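Local coordinates for B-cell lymphoma 3 protein (Homo sapiens, PDB 1K1A) that regulates transcription of NF-kappa-B target genes, holding p50 back from the nucleus when cytoplasmic and activating these genes when nuclear, and forms complexes with p50 or p52 homodimers, at residues G194-P197 and L198-L202; S225-V228 and I229-R233; N161-S164 and M165-L169. All blocks are in the same frame, centred on the assembly; numbering follows the deposited sequence.

Contact 1: residues G194-P197 and L198-L202; sequences GLLP and LVRTL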
# COMPACT_ATOMS: atom_id res chain seq x y z
N GLY A 194 2.73 19.57 -17.49
CA GLY A 194 3.83 19.47 -18.43
C GLY A 194 4.88 18.45 -18.05
O GLY A 194 6.07 18.65 -18.29
N LEU A 195 4.45 17.35 -17.44
CA LEU A 195 5.35 16.26 -17.09
C LEU A 195 5.59 15.41 -18.34
O LEU A 195 4.99 14.35 -18.50
CB LEU A 195 4.74 15.40 -15.97
CG LEU A 195 4.89 15.87 -14.52
CD1 LEU A 195 5.00 17.38 -14.43
CD2 LEU A 195 3.76 15.35 -13.66
N LEU A 196 6.48 15.89 -19.22
CA LEU A 196 6.73 15.27 -20.52
C LEU A 196 6.95 13.74 -20.54
O LEU A 196 6.30 13.05 -21.30
CB LEU A 196 7.86 15.98 -21.27
CG LEU A 196 7.69 17.50 -21.47
CD1 LEU A 196 8.73 18.02 -22.44
CD2 LEU A 196 6.28 17.85 -21.96
N PRO A 197 7.88 13.22 -19.74
CA PRO A 197 8.14 11.77 -19.73
C PRO A 197 6.87 10.98 -19.40
O PRO A 197 6.65 9.91 -19.98
CB PRO A 197 9.18 11.60 -18.62
CG PRO A 197 9.85 12.94 -18.54
CD PRO A 197 8.77 13.93 -18.81
N LEU A 198 6.05 11.51 -18.50
CA LEU A 198 4.81 10.85 -18.12
C LEU A 198 3.77 10.94 -19.24
O LEU A 198 3.04 9.99 -19.48
CB LEU A 198 4.25 11.42 -16.82
CG LEU A 198 4.77 10.74 -15.53
CD1 LEU A 198 6.28 10.90 -15.40
CD2 LEU A 198 4.06 11.26 -14.29
N VAL A 199 3.69 12.09 -19.89
CA VAL A 199 2.75 12.25 -20.99
C VAL A 199 3.08 11.22 -22.07
O VAL A 199 2.19 10.53 -22.57
CB VAL A 199 2.77 13.68 -21.57
CG1 VAL A 199 1.79 13.80 -22.73
CG2 VAL A 199 2.43 14.71 -20.49
N ARG A 200 4.36 11.10 -22.40
CA ARG A 200 4.80 10.16 -23.42
C ARG A 200 4.42 8.73 -23.06
O ARG A 200 3.91 7.98 -23.90
CB ARG A 200 6.31 10.24 -23.64
CG ARG A 200 6.78 11.45 -24.45
CD ARG A 200 8.30 11.58 -24.56
NE ARG A 200 8.69 12.87 -25.12
CZ ARG A 200 9.41 13.78 -24.47
NH1 ARG A 200 9.84 13.54 -23.23
NH2 ARG A 200 9.71 14.93 -25.07
N THR A 201 4.69 8.35 -21.81
CA THR A 201 4.40 7.00 -21.34
C THR A 201 2.90 6.68 -21.35
O THR A 201 2.49 5.63 -21.86
CB THR A 201 5.01 6.78 -19.94
OG1 THR A 201 6.42 6.56 -20.06
CG2 THR A 201 4.51 5.48 -19.33
N LEU A 202 2.09 7.57 -20.79
CA LEU A 202 0.63 7.37 -20.77
C LEU A 202 0.03 7.26 -22.19
O LEU A 202 -0.81 6.41 -22.44
CB LEU A 202 -0.06 8.48 -19.99
CG LEU A 202 0.27 8.59 -18.49
CD1 LEU A 202 -0.23 9.92 -17.91
CD2 LEU A 202 -0.30 7.41 -17.71
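Leu195 and Leu198 lie side by side at the start of helix 196-204, in the sixth ankyrin repeat, with CB of Leu195 4.1 Å from CB of Leu198. The tight part is round Leu195 O. Leu195 is the N-cap, and its O accepts from Val199 N at 3.0 Å in the carbonyl plane (N-H...O 158°), with a weaker bond from Leu198 N. CG2 of Val199 stands beside its own backbone N (CG1 is anti to that N, chi1 179°), which carries it to 3.3 Å from Leu195 O.

The solvent side is looser. Pro197 is exposed there in the first turn, where a missing N-H costs the helix no bond; its O takes Thr201 N at 3.1 Å, and Thr201 OG1 adds a weak bond. The extended Arg200 chain runs back to Leu196, bringing NH1 to 3.7 Å from CB of Leu196. With an alanine here instead of Arg200, the guanidinium and its methylene chain go, and CB of Leu196 would probably lose the cover it has on this flank. Around the helix, Leu198 and Val199 pack on Ala190 of helix 186-193, Leu198 and Thr201 meet Leu163 of helix 163-171, and Leu196 and Val199 lean on helix 226-232.

Contact 2: residues S225-V228 and I229-R233; sequences SRRV and IDILR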
# COMPACT_ATOMS: atom_id res chain seq x y z
N SER A 225 1.96 23.28 -22.61
CA SER A 225 2.82 23.88 -23.64
C SER A 225 2.65 23.19 -24.99
O SER A 225 1.98 22.17 -25.10
CB SER A 225 4.28 23.78 -23.22
OG SER A 225 4.71 22.43 -23.22
N ARG A 226 3.28 23.75 -26.01
CA ARG A 226 3.20 23.20 -27.35
C ARG A 226 3.88 21.82 -27.47
O ARG A 226 3.51 21.01 -28.31
CB ARG A 226 3.88 24.15 -28.35
CG ARG A 226 3.03 25.37 -28.70
CD ARG A 226 2.57 26.15 -27.47
NE ARG A 226 1.22 26.73 -27.62
CZ ARG A 226 0.21 26.50 -26.77
NH1 ARG A 226 0.42 25.87 -25.61
NH2 ARG A 226 -1.05 26.86 -27.01
N ARG A 227 4.87 21.57 -26.61
CA ARG A 227 5.55 20.27 -26.60
C ARG A 227 4.59 19.17 -26.17
O ARG A 227 4.64 18.06 -26.68
CB ARG A 227 6.73 20.31 -25.63
CG ARG A 227 7.68 19.12 -25.79
CD ARG A 227 8.71 19.31 -26.90
NE ARG A 227 10.08 18.98 -26.47
CZ ARG A 227 10.93 18.24 -27.20
NH1 ARG A 227 10.97 18.36 -28.53
NH2 ARG A 227 11.79 17.36 -26.68
N VAL A 228 3.72 19.49 -25.22
CA VAL A 228 2.72 18.53 -24.75
C VAL A 228 1.71 18.24 -25.85
O VAL A 228 1.39 17.08 -26.13
CB VAL A 228 1.99 19.04 -23.50
CG1 VAL A 228 0.78 18.15 -23.17
CG2 VAL A 228 2.93 19.09 -22.32
N ILE A 229 1.22 19.30 -26.49
CA ILE A 229 0.26 19.14 -27.57
C ILE A 229 0.83 18.22 -28.64
O ILE A 229 0.14 17.33 -29.15
CB ILE A 229 -0.06 20.51 -28.19
CG1 ILE A 229 -0.27 21.56 -27.10
CG2 ILE A 229 -1.27 20.39 -29.13
CD1 ILE A 229 -1.70 21.97 -26.90
N ASP A 230 2.10 18.44 -28.97
CA ASP A 230 2.79 17.65 -29.98
C ASP A 230 2.76 16.17 -29.65
O ASP A 230 2.55 15.33 -30.53
CB ASP A 230 4.25 18.11 -30.09
CG ASP A 230 4.44 19.32 -31.01
OD1 ASP A 230 3.44 19.78 -31.67
OD2 ASP A 230 5.60 19.86 -31.13
N ILE A 231 3.00 15.85 -28.38
CA ILE A 231 2.98 14.46 -27.93
C ILE A 231 1.57 13.88 -28.00
O ILE A 231 1.37 12.78 -28.52
CB ILE A 231 3.56 14.36 -26.50
CG1 ILE A 231 5.04 14.74 -26.52
CG2 ILE A 231 3.37 12.95 -25.95
CD1 ILE A 231 5.58 15.24 -25.19
N LEU A 232 0.58 14.63 -27.51
CA LEU A 232 -0.81 14.19 -27.51
C LEU A 232 -1.35 13.88 -28.90
O LEU A 232 -2.13 12.95 -29.08
CB LEU A 232 -1.71 15.23 -26.84
CG LEU A 232 -1.53 15.38 -25.34
CD1 LEU A 232 -2.46 16.45 -24.79
CD2 LEU A 232 -1.77 14.05 -24.64
N ARG A 233 -0.92 14.66 -29.88
CA ARG A 233 -1.40 14.52 -31.25
C ARG A 233 -0.59 13.54 -32.08
O ARG A 233 -0.95 13.23 -33.22
CB ARG A 233 -1.46 15.89 -31.94
CG ARG A 233 -2.64 16.74 -31.50
CD ARG A 233 -2.83 18.03 -32.29
NE ARG A 233 -4.11 18.65 -31.98
CZ ARG A 233 -4.32 19.96 -31.92
NH1 ARG A 233 -3.32 20.81 -32.17
NH2 ARG A 233 -5.52 20.43 -31.63
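Ile229 opens the second half of helix 226-232 by folding back over the N-cap, Ser225. Its N-H reaches Ser225 O at 3.3 Å, a long but straight bond (166°), and its CG1 comes still closer to that oxygen, at 3.1 Å. Because CG1 is anti to the carbonyl carbon (chi1 -43°), this branch lies beside the backbone N, on the side from which the N-H meets Ser225 O.

Asp230 follows, giving its N-H to Arg226 O at 3.0 Å, while its carboxyl carbon CG stands 3.3 Å from that O. Ile231 donates to Arg227 O from a position tilted 30° out of the carbonyl plane, and its CD1 rests 3.3 Å from this oxygen. Leu232 N then bonds Val228 O at 2.9 Å. Beside that bond CD1 of Leu232 and CG1 of Val228 run together, 4.0 Å apart, and both side chains face Ser191 of helix 186-193.

In this last ankyrin repeat of the chain the helix is thus split in character. Val228, Ile231 and Leu232 supply the apolar side that meets the preceding repeat, while the exposed side carries charge. Arg227 NH1 and Asp230 OD2 stay 6.2 Å apart, not in contact, which suggests at most a diffuse attraction, and Arg227 also has the like-charged guanidinium of Arg200 close by; the turn is probably held mainly by its backbone bonds and apolar packing.

Contact 3: residues N161-S164 and M165-L169; sequences NSLS and MVQLL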
# COMPACT_ATOMS: atom_id res chain seq x y z
N ASN A 161 4.68 12.47 -9.60
CA ASN A 161 5.70 12.54 -10.64
C ASN A 161 6.74 11.42 -10.53
O ASN A 161 7.95 11.66 -10.50
CB ASN A 161 6.39 13.92 -10.66
CG ASN A 161 7.31 14.09 -11.85
OD1 ASN A 161 7.04 13.58 -12.94
ND2 ASN A 161 8.42 14.81 -11.65
N SER A 162 6.26 10.18 -10.45
CA SER A 162 7.15 9.02 -10.39
C SER A 162 7.01 8.16 -11.64
O SER A 162 6.11 7.31 -11.73
CB SER A 162 6.86 8.17 -9.16
OG SER A 162 7.71 7.03 -9.15
N LEU A 163 7.90 8.37 -12.59
CA LEU A 163 7.89 7.61 -13.83
C LEU A 163 8.08 6.10 -13.57
O LEU A 163 7.52 5.28 -14.27
CB LEU A 163 8.97 8.12 -14.78
CG LEU A 163 9.03 7.44 -16.14
CD1 LEU A 163 7.69 7.55 -16.88
CD2 LEU A 163 10.16 8.03 -16.98
N SER A 164 8.89 5.76 -12.58
CA SER A 164 9.08 4.35 -12.23
C SER A 164 7.75 3.69 -11.84
O SER A 164 7.39 2.64 -12.38
CB SER A 164 10.11 4.20 -11.11
OG SER A 164 11.40 4.58 -11.57
N MET A 165 7.02 4.31 -10.92
CA MET A 165 5.74 3.73 -10.47
C MET A 165 4.71 3.68 -11.59
O MET A 165 3.94 2.72 -11.70
CB MET A 165 5.16 4.50 -9.27
CG MET A 165 5.88 4.26 -7.96
SD MET A 165 5.89 2.51 -7.44
CE MET A 165 7.51 2.06 -7.87
N VAL A 166 4.68 4.72 -12.42
CA VAL A 166 3.79 4.77 -13.56
C VAL A 166 4.09 3.61 -14.50
O VAL A 166 3.20 2.89 -14.90
CB VAL A 166 3.86 6.13 -14.30
CG1 VAL A 166 3.17 6.03 -15.66
CG2 VAL A 166 3.22 7.25 -13.44
N GLN A 167 5.37 3.42 -14.81
CA GLN A 167 5.76 2.31 -15.67
C GLN A 167 5.44 0.94 -15.05
O GLN A 167 4.95 0.04 -15.73
CB GLN A 167 7.24 2.43 -16.06
CG GLN A 167 7.51 3.58 -17.05
CD GLN A 167 8.98 3.71 -17.47
OE1 GLN A 167 9.87 3.14 -16.84
NE2 GLN A 167 9.22 4.48 -18.54
N LEU A 168 5.70 0.81 -13.76
CA LEU A 168 5.46 -0.45 -13.05
C LEU A 168 3.98 -0.82 -13.03
O LEU A 168 3.61 -1.96 -13.27
CB LEU A 168 6.03 -0.38 -11.63
CG LEU A 168 6.00 -1.68 -10.81
CD1 LEU A 168 6.62 -2.84 -11.59
CD2 LEU A 168 6.69 -1.49 -9.46
N LEU A 169 3.12 0.16 -12.74
CA LEU A 169 1.68 -0.10 -12.67
C LEU A 169 1.07 -0.43 -14.03
O LEU A 169 0.23 -1.33 -14.14
CB LEU A 169 0.94 1.07 -12.02
CG LEU A 169 1.19 1.26 -10.51
CD1 LEU A 169 0.82 2.66 -10.07
CD2 LEU A 169 0.42 0.23 -9.69
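The side-chain amide of Gln167 has the branched end of Leu163 lying over one of its faces, with CG of Leu163 3.8 Å from NE2 of Gln167. The methyl CD1 of Leu163 leans over that same face, also 3.8 Å from NE2, and at the NE2 end, close to the amide plane, stands OG1 of Thr201 from helix 196-204. Leu163 and Gln167 belong to helix 163-171 in the fifth ankyrin repeat, part of the stacked antiparallel helix pairs of the ankyrin repeat domain, and they are one helical turn apart. In Gln167 a chi1 of -72° puts CG beside the backbone N and 3.3 Å from Leu163 O; the extended chain beyond it carries the amide to the leucine. The same oxygen accepts Gln167 N at 2.9 Å, tilted 28° from the carbonyl plane.

The second flat group, the peptide between Ser162 and Leu163, points its O at Val166 N, nearly end-on at 3.0 Å. Just upstream, Asn161 with its positive phi ends the preceding helix in a Schellman motif, which leaves Ser162 as N-cap of the next one. Its OG, carried round beside the carbonyl carbon (chi1 178°), accepts weakly from Met165 N at 3.3 Å; the bond is straight but long. Such a cap gives a helix-start N-H an acceptor that the backbone of a preceding turn would otherwise have to supply.

Met165 reaches Ala157 of helix 153-159 and Val132 of helix 129-137, while Leu168 also packs on Val132. Val166 lies against Ala157 and Val158, so this side of the turn packs on helix 153-159, which lies in the same repeat. CG2 of Val166 comes to 3.4 Å from Ser162 O, the very oxygen its own N-H is bonded to.

From the N terminus the chain reaches contact 3 first, then contact 1, then contact 2. Each is a helix start within one continuous run, so none closes a long loop, and they follow in series without nesting or crossing. Side by side they mark the fifth, sixth and seventh ankyrin repeats. Contact 1 is the middle piece: Asn161 OD1 touches Leu195 CG at 3.5 Å on the contact 3 side, and Leu196 CD2 meets Val228 CG2 at 3.6 Å on the contact 2 side. Contacts 2 and 3 do not touch, their nearest atoms being about 11 Å apart, so helix 196-204 joins the C-terminal helix to the start of helix 163-171 and the turn before it.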